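Local coordinates for phosphate binding protein (PDB 4JWO), which probably binds phosphate as the PstS-family solute-binding component of a system that transports it across the cytoplasmic membrane, at residues G143-I148 with A244-N249; A155-V160 with A264-P269; P271-I274 with E278-P281. One frame throughout, in Å; residues are numbered along the deposited sequence. Where two conformers were deposited one is given.

Contact 1. Residues G143-I148 with A244-N249; sequences GLTVVI and AYFAEN. With SO4 (sulfate ion), chain D.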
ATOM      1  N   GLY A 143      -0.366  -1.457  -5.417  1.00 14.85           N
ATOM      2  CA  GLY A 143      -1.585  -1.532  -6.199  1.00 14.14           C
ATOM      3  C   GLY A 143      -2.505  -2.644  -5.728  1.00 15.89           C
ATOM      4  O   GLY A 143      -2.048  -3.740  -5.426  1.00 16.77           O
ATOM      5  N   LEU A 144      -3.799  -2.357  -5.658  1.00 14.70           N
ATOM      6  CA  LEU A 144      -4.802  -3.363  -5.327  1.00 14.71           C
ATOM      7  C   LEU A 144      -5.756  -3.536  -6.485  1.00 15.76           C
ATOM      8  O   LEU A 144      -6.084  -2.571  -7.167  1.00 15.47           O
ATOM      9  CB  LEU A 144      -5.639  -2.918  -4.136  1.00 16.37           C
ATOM     10  CG  LEU A 144      -4.953  -2.720  -2.796  1.00 17.24           C
ATOM     11  CD1 LEU A 144      -6.032  -2.503  -1.740  1.00 17.31           C
ATOM     12  CD2 LEU A 144      -4.065  -3.902  -2.441  1.00 19.78           C
ATOM     13  N   THR A 145      -6.241  -4.757  -6.662  1.00 15.21           N
ATOM     14  CA  THR A 145      -7.266  -5.023  -7.662  1.00 12.93           C
ATOM     15  C   THR A 145      -8.554  -5.478  -7.006  1.00 15.36           C
ATOM     16  O   THR A 145      -8.544  -6.275  -6.067  1.00 16.18           O
ATOM     17  CB  THR A 145      -6.845  -6.112  -8.642  1.00 14.77           C
ATOM     18  OG1 THR A 145      -6.507  -7.298  -7.908  1.00 16.96           O
ATOM     19  CG2 THR A 145      -5.635  -5.656  -9.450  1.00 15.93           C
ATOM     20  N   VAL A 146      -9.662  -4.968  -7.517  1.00 13.75           N
ATOM     21  CA  VAL A 146     -10.975  -5.530  -7.249  1.00 11.52           C
ATOM     22  C   VAL A 146     -11.272  -6.505  -8.376  1.00 13.81           C
ATOM     23  O   VAL A 146     -11.089  -6.181  -9.554  1.00 14.42           O
ATOM     24  CB  VAL A 146     -12.034  -4.431  -7.231  1.00 12.84           C
ATOM     25  CG1 VAL A 146     -13.424  -5.024  -7.092  1.00 17.07           C
ATOM     26  CG2 VAL A 146     -11.734  -3.462  -6.089  1.00 15.30           C
ATOM     27  N   VAL A 147     -11.692  -7.715  -8.022  1.00 13.37           N
ATOM     28  CA  VAL A 147     -11.920  -8.747  -9.019  1.00 12.32           C
ATOM     29  C   VAL A 147     -13.329  -9.308  -8.950  1.00 15.19           C
ATOM     30  O   VAL A 147     -13.946  -9.356  -7.891  1.00 14.71           O
ATOM     31  CB  VAL A 147     -10.902  -9.910  -8.870  1.00 14.90           C
ATOM     32  CG1 VAL A 147      -9.493  -9.423  -9.175  1.00 16.16           C
ATOM     33  CG2 VAL A 147     -10.964 -10.512  -7.458  1.00 16.89           C
ATOM     34  N   ILE A 148     -13.836  -9.700 -10.108  1.00 13.22           N
ATOM     35  CA  ILE A 148     -15.089 -10.421 -10.217  1.00 13.95           C
ATOM     36  C   ILE A 148     -14.851 -11.707 -10.996  1.00 17.02           C
ATOM     37  O   ILE A 148     -13.770 -11.921 -11.559  1.00 14.77           O
ATOM     38  CB  ILE A 148     -16.186  -9.555 -10.869  1.00 14.21           C
ATOM     39  CG1 ILE A 148     -15.699  -8.980 -12.202  1.00 14.01           C
ATOM     40  CG2 ILE A 148     -16.584  -8.432  -9.924  1.00 15.69           C
ATOM     41  CD1 ILE A 148     -16.742  -8.112 -12.945  1.00 15.05           C
ATOM     42  N   ALA A 244      -0.385  -8.159  -7.525  1.00 17.60           N
ATOM     43  CA  ALA A 244       0.467  -9.283  -7.914  1.00 17.51           C
ATOM     44  C   ALA A 244      -0.335 -10.564  -8.001  1.00 21.63           C
ATOM     45  O   ALA A 244      -0.106 -11.387  -8.883  1.00 20.09           O
ATOM     46  CB  ALA A 244       1.639  -9.444  -6.942  1.00 21.96           C
ATOM     47  N   TYR A 245      -1.299 -10.726  -7.100  1.00 17.44           N
ATOM     48  CA  TYR A 245      -2.115 -11.931  -7.108  1.00 15.15           C
ATOM     49  C   TYR A 245      -3.153 -11.924  -8.231  1.00 20.82           C
ATOM     50  O   TYR A 245      -3.539 -12.975  -8.721  1.00 20.73           O
ATOM     51  CB  TYR A 245      -2.745 -12.162  -5.719  1.00 17.76           C
ATOM     52  CG  TYR A 245      -1.741 -12.671  -4.700  1.00 19.91           C
ATOM     53  CD1 TYR A 245      -1.445 -14.025  -4.616  1.00 23.18           C
ATOM     54  CD2 TYR A 245      -1.088 -11.801  -3.830  1.00 24.16           C
ATOM     55  CE1 TYR A 245      -0.525 -14.508  -3.691  1.00 27.33           C
ATOM     56  CE2 TYR A 245      -0.167 -12.280  -2.896  1.00 20.82           C
ATOM     57  CZ  TYR A 245       0.109 -13.634  -2.839  1.00 29.92           C
ATOM     58  OH  TYR A 245       1.018 -14.129  -1.924  1.00 31.23           O
ATOM     59  N   PHE A 246      -3.582 -10.745  -8.674  1.00 18.02           N
ATOM     60  CA  PHE A 246      -4.388 -10.701  -9.888  1.00 17.39           C
ATOM     61  C   PHE A 246      -3.538 -11.051 -11.107  1.00 19.33           C
ATOM     62  O   PHE A 246      -3.929 -11.887 -11.933  1.00 18.49           O
ATOM     63  CB  PHE A 246      -5.053  -9.333 -10.120  1.00 16.48           C
ATOM     64  CG  PHE A 246      -5.560  -9.166 -11.531  1.00 15.11           C
ATOM     65  CD1 PHE A 246      -6.702  -9.842 -11.961  1.00 15.92           C
ATOM     66  CD2 PHE A 246      -4.864  -8.387 -12.452  1.00 19.94           C
ATOM     67  CE1 PHE A 246      -7.147  -9.728 -13.272  1.00 23.10           C
ATOM     68  CE2 PHE A 246      -5.308  -8.278 -13.765  1.00 23.37           C
ATOM     69  CZ  PHE A 246      -6.447  -8.941 -14.173  1.00 26.80           C
ATOM     70  N   ALA A 247      -2.381 -10.400 -11.219  1.00 18.88           N
ATOM     71  CA  ALA A 247      -1.571 -10.490 -12.431  1.00 17.91           C
ATOM     72  C   ALA A 247      -1.195 -11.923 -12.752  1.00 21.66           C
ATOM     73  O   ALA A 247      -1.202 -12.337 -13.913  1.00 26.12           O
ATOM     74  CB  ALA A 247      -0.316  -9.625 -12.305  1.00 20.30           C
ATOM     75  N   GLU A 248      -0.901 -12.701 -11.721  1.00 21.50           N
ATOM     76  CA  GLU A 248      -0.426 -14.058 -11.958  1.00 24.61           C
ATOM     77  C   GLU A 248      -1.582 -15.023 -12.184  1.00 23.13           C
ATOM     78  O   GLU A 248      -1.371 -16.182 -12.542  1.00 27.48           O
ATOM     79  CB  GLU A 248       0.427 -14.528 -10.790  1.00 27.94           C
ATOM     80  CG  GLU A 248      -0.368 -14.708  -9.539  1.00 26.82           C
ATOM     81  CD  GLU A 248       0.485 -15.059  -8.341  1.00 48.67           C
ATOM     82  OE1 GLU A 248      -0.044 -15.713  -7.417  1.00 42.81           O
ATOM     83  OE2 GLU A 248       1.673 -14.673  -8.316  1.00 56.35           O
ATOM     84  N   ASN A 249      -2.804 -14.533 -11.986  1.00 20.79           N
ATOM     85  CA  ASN A 249      -4.003 -15.330 -12.207  1.00 21.19           C
ATOM     86  C   ASN A 249      -4.951 -14.677 -13.207  1.00 24.01           C
ATOM     87  O   ASN A 249      -6.150 -14.939 -13.193  1.00 23.86           O
ATOM     88  CB  ASN A 249      -4.728 -15.548 -10.880  1.00 25.16           C
ATOM     89  CG  ASN A 249      -3.954 -16.437  -9.936  1.00 25.43           C
ATOM     90  OD1 ASN A 249      -3.817 -17.640 -10.171  1.00 28.87           O
ATOM     91  ND2 ASN A 249      -3.446 -15.854  -8.852  1.00 22.09           N
TER
HETATM   92  S   SO4 D 403       3.023 -16.823  -3.010  1.00 33.30           S
HETATM   93  O1  SO4 D 403       3.464 -18.222  -3.032  1.00 41.24           O
HETATM   94  O2  SO4 D 403       3.116 -16.267  -4.358  1.00 34.34           O
HETATM   95  O3  SO4 D 403       1.623 -16.737  -2.578  1.00 29.85           O
HETATM   96  O4  SO4 D 403       3.891 -16.093  -2.083  1.00 30.04           O

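Contact 2. Residues A155-V160 with A264-P269; sequences AECMTV and AVCVEP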
ATOM      1  N   ALA A 155     -20.692  -5.972 -14.023  1.00 16.82           N
ATOM      2  CA  ALA A 155     -19.947  -5.131 -13.073  1.00 15.72           C
ATOM      3  C   ALA A 155     -18.518  -4.851 -13.515  1.00 16.12           C
ATOM      4  O   ALA A 155     -17.619  -4.699 -12.681  1.00 15.23           O
ATOM      5  CB  ALA A 155     -19.963  -5.749 -11.677  1.00 15.97           C
ATOM      6  N   GLU A 156     -18.305  -4.751 -14.820  1.00 16.89           N
ATOM      7  CA  GLU A 156     -16.950  -4.604 -15.364  1.00 17.43           C
ATOM      8  C   GLU A 156     -16.282  -3.282 -15.005  1.00 16.52           C
ATOM      9  O   GLU A 156     -15.052  -3.184 -14.976  1.00 17.88           O
ATOM     10  CB  GLU A 156     -16.938  -4.845 -16.874  1.00 20.52           C
ATOM     11  CG  GLU A 156     -17.299  -6.281 -17.207  1.00 18.70           C
ATOM     12  CD  GLU A 156     -17.136  -6.594 -18.669  1.00 26.72           C
ATOM     13  OE1 GLU A 156     -16.880  -5.648 -19.443  1.00 28.96           O
ATOM     14  OE2 GLU A 156     -17.261  -7.786 -19.044  1.00 24.16           O
ATOM     15  N   CYS A 157     -17.101  -2.263 -14.754  1.00 17.13           N
ATOM     16  CA  CYS A 157     -16.620  -0.975 -14.264  1.00 15.91           C
ATOM     17  C   CYS A 157     -17.453  -0.589 -13.053  1.00 18.72           C
ATOM     18  O   CYS A 157     -18.680  -0.664 -13.093  1.00 26.41           O
ATOM     19  CB  CYS A 157     -16.748   0.108 -15.333  1.00 14.94           C
ATOM     20  SG  CYS A 157     -16.138   1.698 -14.668  1.00 22.53           S
HETATM   21  N   MSE A 158     -16.791  -0.209 -11.958  1.00 17.66           N
HETATM   22  CA  MSE A 158     -17.505   0.174 -10.743  1.00 16.20           C
HETATM   23  C   MSE A 158     -16.918   1.454 -10.200  1.00 16.88           C
HETATM   24  O   MSE A 158     -15.763   1.762 -10.465  1.00 19.61           O
HETATM   25  CB  MSE A 158     -17.411  -0.924  -9.681  1.00 18.13           C
HETATM   26  CG  MSE A 158     -18.027  -2.238 -10.143  1.00 19.82           C
HETATM   27 SE   MSE A 158     -17.908  -3.638  -8.834  0.76 19.93          SE
HETATM   28  CE  MSE A 158     -19.113  -2.896  -7.500  1.00 18.77           C
ATOM     29  N   THR A 159     -17.714   2.180  -9.427  1.00 17.83           N
ATOM     30  CA  THR A 159     -17.245   3.413  -8.810  1.00 17.81           C
ATOM     31  C   THR A 159     -16.751   3.132  -7.405  1.00 17.83           C
ATOM     32  O   THR A 159     -17.135   2.133  -6.792  1.00 17.89           O
ATOM     33  CB  THR A 159     -18.358   4.478  -8.739  1.00 19.10           C
ATOM     34  OG1 THR A 159     -19.390   4.026  -7.860  1.00 23.70           O
ATOM     35  CG2 THR A 159     -18.944   4.722 -10.115  1.00 22.16           C
ATOM     36  N   VAL A 160     -15.916   4.028  -6.890  1.00 16.89           N
ATOM     37  CA  VAL A 160     -15.535   3.967  -5.487  1.00 17.67           C
ATOM     38  C   VAL A 160     -16.781   4.047  -4.610  1.00 19.09           C
ATOM     39  O   VAL A 160     -16.895   3.313  -3.632  1.00 18.44           O
ATOM     40  CB  VAL A 160     -14.534   5.081  -5.134  1.00 21.84           C
ATOM     41  CG1 VAL A 160     -14.381   5.220  -3.619  1.00 21.28           C
ATOM     42  CG2 VAL A 160     -13.201   4.786  -5.785  1.00 19.20           C
ATOM     43  N   ALA A 264     -10.512   9.718 -12.806  1.00 25.90           N
ATOM     44  CA  ALA A 264     -10.447   8.310 -13.168  1.00 24.53           C
ATOM     45  C   ALA A 264     -11.805   7.793 -13.634  1.00 25.64           C
ATOM     46  O   ALA A 264     -12.752   7.707 -12.854  1.00 22.53           O
ATOM     47  CB  ALA A 264      -9.947   7.482 -11.984  1.00 22.63           C
ATOM     48  N   VAL A 265     -11.908   7.460 -14.915  1.00 25.54           N
ATOM     49  CA  VAL A 265     -13.136   6.889 -15.441  1.00 23.74           C
ATOM     50  C   VAL A 265     -12.863   5.485 -15.968  1.00 25.17           C
ATOM     51  O   VAL A 265     -12.175   5.324 -16.978  1.00 26.34           O
ATOM     52  CB  VAL A 265     -13.736   7.758 -16.572  1.00 26.12           C
ATOM     53  CG1 VAL A 265     -15.077   7.191 -17.035  1.00 25.18           C
ATOM     54  CG2 VAL A 265     -13.896   9.196 -16.089  1.00 27.90           C
ATOM     55  N   CYS A 266     -13.403   4.483 -15.275  1.00 22.92           N
ATOM     56  CA  CYS A 266     -13.270   3.076 -15.671  1.00 23.08           C
ATOM     57  C   CYS A 266     -11.834   2.697 -16.051  1.00 18.91           C
ATOM     58  O   CYS A 266     -11.563   2.235 -17.157  1.00 24.27           O
ATOM     59  CB  CYS A 266     -14.260   2.716 -16.788  1.00 22.19           C
ATOM     60  SG  CYS A 266     -16.000   2.913 -16.295  1.00 26.46           S
ATOM     61  N   VAL A 267     -10.914   2.906 -15.109  1.00 19.84           N
ATOM     62  CA  VAL A 267      -9.511   2.624 -15.340  1.00 21.35           C
ATOM     63  C   VAL A 267      -9.170   1.179 -15.000  1.00 18.28           C
ATOM     64  O   VAL A 267      -9.397   0.721 -13.877  1.00 18.76           O
ATOM     65  CB  VAL A 267      -8.625   3.582 -14.515  1.00 22.88           C
ATOM     66  CG1 VAL A 267      -7.161   3.337 -14.815  1.00 19.96           C
ATOM     67  CG2 VAL A 267      -9.000   5.038 -14.807  1.00 20.08           C
ATOM     68  N   GLU A 268      -8.656   0.453 -15.988  1.00 19.93           N
ATOM     69  CA  GLU A 268      -8.215  -0.922 -15.779  1.00 21.18           C
ATOM     70  C   GLU A 268      -6.858  -0.887 -15.080  1.00 22.30           C
ATOM     71  O   GLU A 268      -5.994  -0.112 -15.476  1.00 21.07           O
ATOM     72  CB  GLU A 268      -8.086  -1.618 -17.132  1.00 22.92           C
ATOM     73  CG  GLU A 268      -7.633  -3.063 -17.069  1.00 31.24           C
ATOM     74  CD  GLU A 268      -7.359  -3.630 -18.447  1.00 40.84           C
ATOM     75  OE1 GLU A 268      -7.601  -2.916 -19.444  1.00 38.92           O
ATOM     76  OE2 GLU A 268      -6.899  -4.789 -18.536  1.00 43.67           O
ATOM     77  N   PRO A 269      -6.661  -1.715 -14.036  1.00 17.99           N
ATOM     78  CA  PRO A 269      -5.329  -1.801 -13.423  1.00 16.57           C
ATOM     79  C   PRO A 269      -4.371  -2.572 -14.338  1.00 17.61           C
ATOM     80  O   PRO A 269      -4.579  -3.753 -14.648  1.00 20.63           O
ATOM     81  CB  PRO A 269      -5.586  -2.569 -12.120  1.00 17.42           C
ATOM     82  CG  PRO A 269      -6.780  -3.429 -12.448  1.00 19.03           C
ATOM     83  CD  PRO A 269      -7.641  -2.583 -13.357  1.00 19.41           C
TER

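Contact 3. Residues P271-I274 with E278-P281; sequences PATI and EYTP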
ATOM      1  N   PRO A 271       0.138  -2.400 -15.674  1.00 19.96           N
ATOM      2  CA  PRO A 271       1.381  -1.739 -15.273  1.00 20.02           C
ATOM      3  C   PRO A 271       1.432  -0.301 -15.765  1.00 22.06           C
ATOM      4  O   PRO A 271       1.970   0.566 -15.068  1.00 24.47           O
ATOM      5  CB  PRO A 271       2.451  -2.581 -15.959  1.00 21.26           C
ATOM      6  CG  PRO A 271       1.842  -3.946 -16.010  1.00 26.86           C
ATOM      7  CD  PRO A 271       0.390  -3.704 -16.314  1.00 23.98           C
ATOM      8  N   ALA A 272       0.826  -0.050 -16.919  1.00 22.39           N
ATOM      9  CA  ALA A 272       0.840   1.294 -17.489  1.00 22.82           C
ATOM     10  C   ALA A 272       0.003   2.268 -16.671  1.00 23.66           C
ATOM     11  O   ALA A 272       0.457   3.372 -16.366  1.00 24.33           O
ATOM     12  CB  ALA A 272       0.373   1.274 -18.942  1.00 25.30           C
ATOM     13  N   THR A 273      -1.217   1.872 -16.309  1.00 20.52           N
ATOM     14  CA  THR A 273      -2.091   2.793 -15.586  1.00 19.88           C
ATOM     15  C   THR A 273      -1.653   2.969 -14.148  1.00 16.91           C
ATOM     16  O   THR A 273      -1.914   3.999 -13.527  1.00 19.12           O
ATOM     17  CB  THR A 273      -3.579   2.380 -15.617  1.00 19.55           C
ATOM     18  OG1 THR A 273      -3.744   1.116 -14.962  1.00 18.97           O
ATOM     19  CG2 THR A 273      -4.089   2.298 -17.052  1.00 23.77           C
ATOM     20  N   ILE A 274      -0.991   1.957 -13.603  1.00 18.57           N
ATOM     21  CA  ILE A 274      -0.461   2.079 -12.259  1.00 17.18           C
ATOM     22  C   ILE A 274       0.758   2.999 -12.264  1.00 20.12           C
ATOM     23  O   ILE A 274       0.857   3.907 -11.431  1.00 21.58           O
ATOM     24  CB  ILE A 274      -0.144   0.708 -11.640  1.00 18.81           C
ATOM     25  CG1 ILE A 274      -1.447  -0.046 -11.376  1.00 17.82           C
ATOM     26  CG2 ILE A 274       0.613   0.880 -10.327  1.00 19.33           C
ATOM     27  CD1 ILE A 274      -1.257  -1.537 -11.129  1.00 19.02           C
ATOM     28  N   GLU A 278      -2.755   6.860 -13.243  1.00 19.39           N
ATOM     29  CA  GLU A 278      -4.126   6.986 -13.716  0.55 19.44           C
ATOM     30  C   GLU A 278      -5.065   6.126 -12.865  1.00 21.50           C
ATOM     31  O   GLU A 278      -6.221   6.484 -12.658  1.00 22.27           O
ATOM     32  CB  GLU A 278      -4.222   6.604 -15.199  0.55 23.49           C
ATOM     33  CG  GLU A 278      -5.566   6.900 -15.835  0.55 25.25           C
ATOM     34  CD  GLU A 278      -5.679   6.338 -17.241  0.55 30.56           C
ATOM     35  OE1 GLU A 278      -4.759   5.608 -17.670  0.55 31.73           O
ATOM     36  OE2 GLU A 278      -6.691   6.618 -17.914  0.55 36.14           O
ATOM     37  N   TYR A 279      -4.554   5.000 -12.376  1.00 19.68           N
ATOM     38  CA  TYR A 279      -5.355   4.073 -11.591  1.00 17.69           C
ATOM     39  C   TYR A 279      -5.400   4.521 -10.130  1.00 17.82           C
ATOM     40  O   TYR A 279      -4.590   4.103  -9.292  1.00 18.89           O
ATOM     41  CB  TYR A 279      -4.799   2.653 -11.740  1.00 16.13           C
ATOM     42  CG  TYR A 279      -5.575   1.596 -10.998  1.00 16.85           C
ATOM     43  CD1 TYR A 279      -6.824   1.190 -11.434  1.00 16.38           C
ATOM     44  CD2 TYR A 279      -5.038   0.975  -9.885  1.00 14.53           C
ATOM     45  CE1 TYR A 279      -7.533   0.202 -10.754  1.00 16.65           C
ATOM     46  CE2 TYR A 279      -5.734  -0.005  -9.202  1.00 16.55           C
ATOM     47  CZ  TYR A 279      -6.977  -0.391  -9.644  1.00 15.01           C
ATOM     48  OH  TYR A 279      -7.680  -1.374  -8.960  1.00 16.45           O
ATOM     49  N   THR A 280      -6.350   5.409  -9.843  1.00 18.90           N
ATOM     50  CA  THR A 280      -6.514   5.968  -8.508  0.60 17.63           C
ATOM     51  C   THR A 280      -7.975   5.775  -8.063  1.00 22.15           C
ATOM     52  O   THR A 280      -8.891   5.881  -8.872  1.00 20.43           O
ATOM     53  CB  THR A 280      -6.063   7.458  -8.493  0.60 22.85           C
ATOM     54  OG1 THR A 280      -6.058   7.969  -7.154  0.60 16.93           O
ATOM     55  CG2 THR A 280      -6.963   8.321  -9.376  0.60 23.13           C
ATOM     56  N   PRO A 281      -8.201   5.515  -6.767  1.00 18.29           N
ATOM     57  CA  PRO A 281      -7.270   5.517  -5.629  1.00 16.34           C
ATOM     58  C   PRO A 281      -6.582   4.201  -5.287  1.00 16.20           C
ATOM     59  O   PRO A 281      -5.865   4.167  -4.283  1.00 17.79           O
ATOM     60  CB  PRO A 281      -8.182   5.902  -4.469  1.00 18.06           C
ATOM     61  CG  PRO A 281      -9.472   5.189  -4.808  1.00 17.80           C
ATOM     62  CD  PRO A 281      -9.588   5.290  -6.329  1.00 19.73           C
TER

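Contact 1. Residues G143-I148 with A244-N249
Phe246 lays its CB and the root of its ring across the end of Thr145, the two side chains crossing at about a right angle. The nearest pair is Phe246 CB and Thr145 OG1, 3.3 Å apart; Thr145 CG2 completes the contact, 3.8 Å from Phe246 CB. The hydroxyl also makes a weak hydrogen bond to Phe241 O. With Phe246 CG anti to the backbone N (chi1 164°), the ring runs on toward Val147, whose CG1 approaches Phe246 CD1 obliquely at 4.0 Å. These contacts dock the short helix 243-247 onto strand 134-148 in the alpha/beta architecture of a periplasmic-type binding protein: strand 237-242, which leads directly into the helix, pairs antiparallel with 134-148. Ala255 and Leu253 also touch Phe246. Asn249 ND2 donates back to Tyr245 O at 2.9 Å, nearly straight at 167° and in the carbonyl plane. Tyr245 itself turns from the strand, and its OH donates to sulfate O3 at 2.8 Å, with that oxygen in the ring plane. A leucine in place of this tyrosine would probably leave sulfate O3 without this donor and Lys320 without its cation-pi partner. Lys320 NZ hydrogen-bonds the same sulfate, probably acquired from the crystallisation liquor.

Contact 2. Residues A155-V160 with A264-P269
Cys157 and Cys266 are joined by a disulfide, and the contact between the two segments rests on these two side chains. Starting from Cys157, the CB points toward the 264-269 loop and already lies close to its partner: Cys157 CB is 3.9 Å from Cys266 CB and 3.1 Å from Cys266 SG, the latter being the ordinary spacing across one intervening sulfur. The next atom, Cys157 SG, stands anti to its backbone N (chi1 180°), which extends it from the strand toward the loop. There it meets Cys266 SG at 2.0 Å, a covalent length. The torsion about this S-S bond is -94°, close to the perpendicular arrangement that disulfides prefer. On the other side, Cys266 SG lies beside its own backbone N and anti to its carbonyl carbon. The two CA atoms, Cys157 CA and Cys266 CA, are 5.4 Å apart, the nearest backbone pair of the contact. Cys266 has positive phi and psi, placing it in the left-handed helical region, a sharp bend in a segment without regular secondary structure. Both halves of the bridge also lean on strand 254-259. Cys157 touches Ser259, whose OG is hydrogen-bonded to Cys266 N, while Cys266 touches Lys257. The disulfide thus fastens the loop that follows strand 254-259 to strand 157-159, which pairs parallel with 254-259 and runs straight into helix 160-167, where Thr159 is the N-cap. From that strand, Met158, present as selenomethionine, has its CB directed away from the loop and packs on Leu163 and Ile166 of the helix.

Contact 3. Residues P271-I274 with E278-P281
An inverse gamma turn centred on Tyr279 lies against helix 271-275, where the chain passes on from this short helix toward strand 283-291. Its own closing bond, Thr280 N to Glu278 O, is weak at 3.0 Å. A firmer tie reaches the helix: Tyr279 N donates to Thr273 O at 3.0 Å with an N-H...O angle of 159°. The donor stands above the carbonyl plane, 47° out of it, so the amide does not approach along a lone pair even though the bond itself is fairly straight. Thr273 O is a carbonyl near the end of the helix, and the bond holds the turn against it.

Side chains add to this contact. Thr273 meets Tyr279 at its base, with OG1 of Thr273 3.7 Å from CB of Tyr279. That hydroxyl has its polar partner in Glu268 O, a hydrogen bond that ties the helix to the segment before it. The other branch, Thr273 CG2, lies 3.4 Å from Glu278 OE1 in one of the two conformers of Glu278, so this approach is doubtful. Tyr279 holds CG anti to its backbone N (chi1 -178°), which carries the ring along the flank of Ile274, the two side chains lying side by side and pointing the same way. The far end of the ring reaches strand 134-148, where Tyr279 OH is hydrogen-bonded to Leu144 O. Tyr243 also packs on Ile274, joining it to helix 243-247. Midway along the tyrosine, the apolar overlap is made by Ile274 CG1, which approaches Tyr279 CD2 obliquely at 4.0 Å.

How the contacts relate
The three contacts lie close together, all within the PBP-superfamily sequence range. The centres of contact 1 and contact 2 are about 14 Å apart. Between the centres of contact 1 and contact 3 the distance is about 13 Å, and between those of contact 2 and contact 3 about 11 Å. Along the chain the segments of contacts 1 and 2 alternate, whereas contact 3 follows both. Contacts 1 and 2 reach the same mixed sheet, through strands 134-148 and 157-159. Pro269 joins all three: its CG is 3.9 Å from Thr145 CG2, and its CB is 3.6 Å from Tyr279 CZ. Segments from about 140 residues of chain thus pack as neighbours, contact 3 being local in sequence.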